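Long-range contact in N-isopropylammelide isopropylaminohydrolase (Burkholderia multivorans ATCC 17616, PDB 6NBO), which belongs to the amidohydrolase family of TIM-barrel enzymes and carries bound zinc in its barrel: residues 124-129 with 157-162. Numbering follows the deposited sequence.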
ATOM      1  N   ARG A 124       2.059  -2.852   1.761  1.00 21.86           N
ATOM      2  CA  ARG A 124       3.385  -2.270   1.579  1.00 20.61           C
ATOM      3  C   ARG A 124       3.598  -1.208   2.647  1.00 20.74           C
ATOM      4  O   ARG A 124       2.867  -0.210   2.697  1.00 22.62           O
ATOM      5  CB  ARG A 124       3.564  -1.651   0.187  1.00 22.12           C
ATOM      6  CG  ARG A 124       4.932  -0.937   0.043  1.00 24.27           C
ATOM      7  CD  ARG A 124       5.185  -0.421  -1.388  1.00 21.22           C
ATOM      8  NE  ARG A 124       5.444  -1.517  -2.312  1.00 20.93           N
ATOM      9  CZ  ARG A 124       5.853  -1.361  -3.563  1.00 24.29           C
ATOM     10  NH1 ARG A 124       6.080  -0.141  -4.043  1.00 24.21           N
ATOM     11  NH2 ARG A 124       6.043  -2.431  -4.330  1.00 20.33           N
ATOM     12  N   THR A 125       4.589  -1.416   3.501  1.00 20.62           N
ATOM     13  CA  THR A 125       4.880  -0.460   4.553  1.00 19.29           C
ATOM     14  C   THR A 125       6.295   0.059   4.394  1.00 23.44           C
ATOM     15  O   THR A 125       7.220  -0.686   4.054  1.00 21.29           O
ATOM     16  CB  THR A 125       4.714  -1.047   5.964  1.00 22.96           C
ATOM     17  OG1 THR A 125       4.925  -0.007   6.934  1.00 21.08           O
ATOM     18  CG2 THR A 125       5.717  -2.184   6.222  1.00 25.42           C
ATOM     19  N   HIS A 126       6.442   1.349   4.607  1.00 22.73           N
ATOM     20  CA  HIS A 126       7.749   1.935   4.807  1.00 22.23           C
ATOM     21  C   HIS A 126       8.111   1.778   6.276  1.00 24.68           C
ATOM     22  O   HIS A 126       7.235   1.700   7.138  1.00 24.20           O
ATOM     23  CB  HIS A 126       7.724   3.401   4.370  1.00 21.28           C
ATOM     24  CG  HIS A 126       7.349   3.562   2.922  1.00 22.72           C
ATOM     25  ND1 HIS A 126       8.238   3.994   1.964  1.00 22.53           N
ATOM     26  CD2 HIS A 126       6.190   3.302   2.267  1.00 26.80           C
ATOM     27  CE1 HIS A 126       7.648   3.997   0.780  1.00 23.88           C
ATOM     28  NE2 HIS A 126       6.402   3.584   0.936  1.00 24.02           N
ATOM     29  N   VAL A 127       9.404   1.646   6.547  1.00 23.26           N
ATOM     30  CA  VAL A 127       9.903   1.514   7.913  1.00 26.00           C
ATOM     31  C   VAL A 127      11.112   2.423   8.036  1.00 23.67           C
ATOM     32  O   VAL A 127      11.999   2.386   7.180  1.00 23.15           O
ATOM     33  CB  VAL A 127      10.288   0.062   8.257  1.00 26.05           C
ATOM     34  CG1 VAL A 127      10.860  -0.007   9.671  1.00 25.35           C
ATOM     35  CG2 VAL A 127       9.079  -0.863   8.116  1.00 24.09           C
ATOM     36  N   ASP A 128      11.154   3.235   9.086  1.00 22.97           N
ATOM     37  CA  ASP A 128      12.251   4.188   9.222  1.00 28.34           C
ATOM     38  C   ASP A 128      13.554   3.440   9.458  1.00 30.52           C
ATOM     39  O   ASP A 128      13.632   2.570  10.327  1.00 29.10           O
ATOM     40  CB  ASP A 128      11.984   5.152  10.372  1.00 29.53           C
ATOM     41  CG  ASP A 128      10.822   6.093  10.092  1.00 33.95           C
ATOM     42  OD1 ASP A 128      10.291   6.098   8.967  1.00 33.08           O
ATOM     43  OD2 ASP A 128      10.441   6.838  11.010  1.00 36.97           O
ATOM     44  N   VAL A 129      14.574   3.764   8.670  1.00 24.19           N
ATOM     45  CA  VAL A 129      15.910   3.199   8.826  1.00 27.04           C
ATOM     46  C   VAL A 129      16.863   4.387   8.838  1.00 28.57           C
ATOM     47  O   VAL A 129      16.976   5.099   7.836  1.00 25.38           O
ATOM     48  CB  VAL A 129      16.264   2.213   7.700  1.00 28.21           C
ATOM     49  CG1 VAL A 129      17.738   1.769   7.785  1.00 28.33           C
ATOM     50  CG2 VAL A 129      15.342   0.999   7.733  1.00 28.48           C
ATOM     51  N   VAL A 157       9.635  -1.346   2.824  1.00 23.85           N
ATOM     52  CA  VAL A 157      10.506  -0.360   2.195  1.00 23.34           C
ATOM     53  C   VAL A 157      11.407   0.236   3.273  1.00 23.38           C
ATOM     54  O   VAL A 157      10.913   0.833   4.236  1.00 23.18           O
ATOM     55  CB  VAL A 157       9.698   0.757   1.513  1.00 21.66           C
ATOM     56  CG1 VAL A 157      10.645   1.663   0.712  1.00 22.99           C
ATOM     57  CG2 VAL A 157       8.609   0.184   0.619  1.00 19.65           C
ATOM     58  N   ALA A 158      12.723   0.114   3.102  1.00 21.80           N
ATOM     59  CA  ALA A 158      13.681   0.700   4.047  1.00 24.25           C
ATOM     60  C   ALA A 158      13.766   2.201   3.790  1.00 23.67           C
ATOM     61  O   ALA A 158      14.338   2.624   2.779  1.00 24.28           O
ATOM     62  CB  ALA A 158      15.048   0.036   3.890  1.00 21.26           C
ATOM     63  N   PHE A 159      13.222   3.009   4.706  1.00 25.70           N
ATOM     64  CA  PHE A 159      12.954   4.430   4.454  1.00 24.23           C
ATOM     65  C   PHE A 159      13.862   5.334   5.291  1.00 19.93           C
ATOM     66  O   PHE A 159      13.657   5.456   6.510  1.00 23.80           O
ATOM     67  CB  PHE A 159      11.479   4.726   4.753  1.00 24.68           C
ATOM     68  CG  PHE A 159      11.070   6.166   4.545  1.00 22.93           C
ATOM     69  CD1 PHE A 159      11.363   6.826   3.354  1.00 24.25           C
ATOM     70  CD2 PHE A 159      10.358   6.846   5.528  1.00 26.58           C
ATOM     71  CE1 PHE A 159      10.980   8.149   3.155  1.00 27.26           C
ATOM     72  CE2 PHE A 159       9.969   8.167   5.340  1.00 28.90           C
ATOM     73  CZ  PHE A 159      10.290   8.822   4.146  1.00 27.92           C
ATOM     74  N   PRO A 160      14.860   5.999   4.694  1.00 22.72           N
ATOM     75  CA  PRO A 160      15.721   6.941   5.451  1.00 21.68           C
ATOM     76  C   PRO A 160      14.987   8.265   5.648  1.00 26.06           C
ATOM     77  O   PRO A 160      15.214   9.265   4.956  1.00 23.54           O
ATOM     78  CB  PRO A 160      16.952   7.061   4.551  1.00 23.49           C
ATOM     79  CG  PRO A 160      16.358   6.947   3.132  1.00 22.54           C
ATOM     80  CD  PRO A 160      15.207   5.948   3.257  1.00 24.14           C
ATOM     81  N   GLN A 161      14.103   8.258   6.658  1.00 26.61           N
ATOM     82  CA  GLN A 161      13.133   9.336   6.835  0.52 28.94           C
ATOM     83  C   GLN A 161      13.802  10.700   6.961  1.00 34.89           C
ATOM     84  O   GLN A 161      13.257  11.699   6.483  1.00 32.03           O
ATOM     85  CB  GLN A 161      12.255   9.044   8.059  0.52 30.65           C
ATOM     86  CG  GLN A 161      11.472  10.234   8.623  0.52 35.39           C
ATOM     87  CD  GLN A 161      10.229  10.575   7.818  0.52 37.39           C
ATOM     88  OE1 GLN A 161       9.127  10.123   8.133  0.52 29.64           O
ATOM     89  NE2 GLN A 161      10.399  11.385   6.779  0.52 36.52           N
ATOM     90  N   SER A 162      14.978  10.767   7.577  1.00 25.25           N
ATOM     91  CA  SER A 162      15.662  12.036   7.769  1.00 29.74           C
ATOM     92  C   SER A 162      16.777  12.274   6.759  1.00 29.25           C
ATOM     93  O   SER A 162      17.580  13.189   6.957  1.00 33.24           O
ATOM     94  CB  SER A 162      16.219  12.120   9.190  1.00 34.16           C
ATOM     95  OG  SER A 162      17.134  11.066   9.415  1.00 40.70           O
TER
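V157 lies side by side with H126 where two neighbouring parallel strands of the amidohydrolase TIM barrel, 120-128 and 153-159, run together. Strand 120-128, helix 136-147 and strand 153-159 form one beta-alpha-beta unit of the barrel. V157 CB sits over one face of the imidazole in a CH-pi contact, 3.9 Å from the ring centroid. V157 CG1, anti to the backbone N (chi1 -173°), comes within 3.6 Å of H126 ND1. The edge of the H126 ring points at the face of F159 in a T-shaped pair, with the planes at 84°. D128 runs alongside F159, and its OD1 meets the rim of the phenyl ring at CD2, 3.5 Å away. Q161 CB touches the same oxygen.

Four backbone hydrogen bonds join the strands: V157 N to T125 O, V127 N to V157 O, F159 N to V127 O and V129 N to F159 O. On the helix side of the strands, V129 CG2 packs on A158 CB, next to helix 170-180.

H126 lies close to a bound zinc ion but is not one of its ligands. Its ring and that of F159 form a second shell: H126 meets the zinc ligands H65 and H218, and F159 stacks on H218. R97 and K70 both form salt bridges to D128 OD2. Just past the strand ends, P160 is the centre of an inverse gamma turn, and its CA makes a CA-H...O contact with V129 O at 3.3 Å.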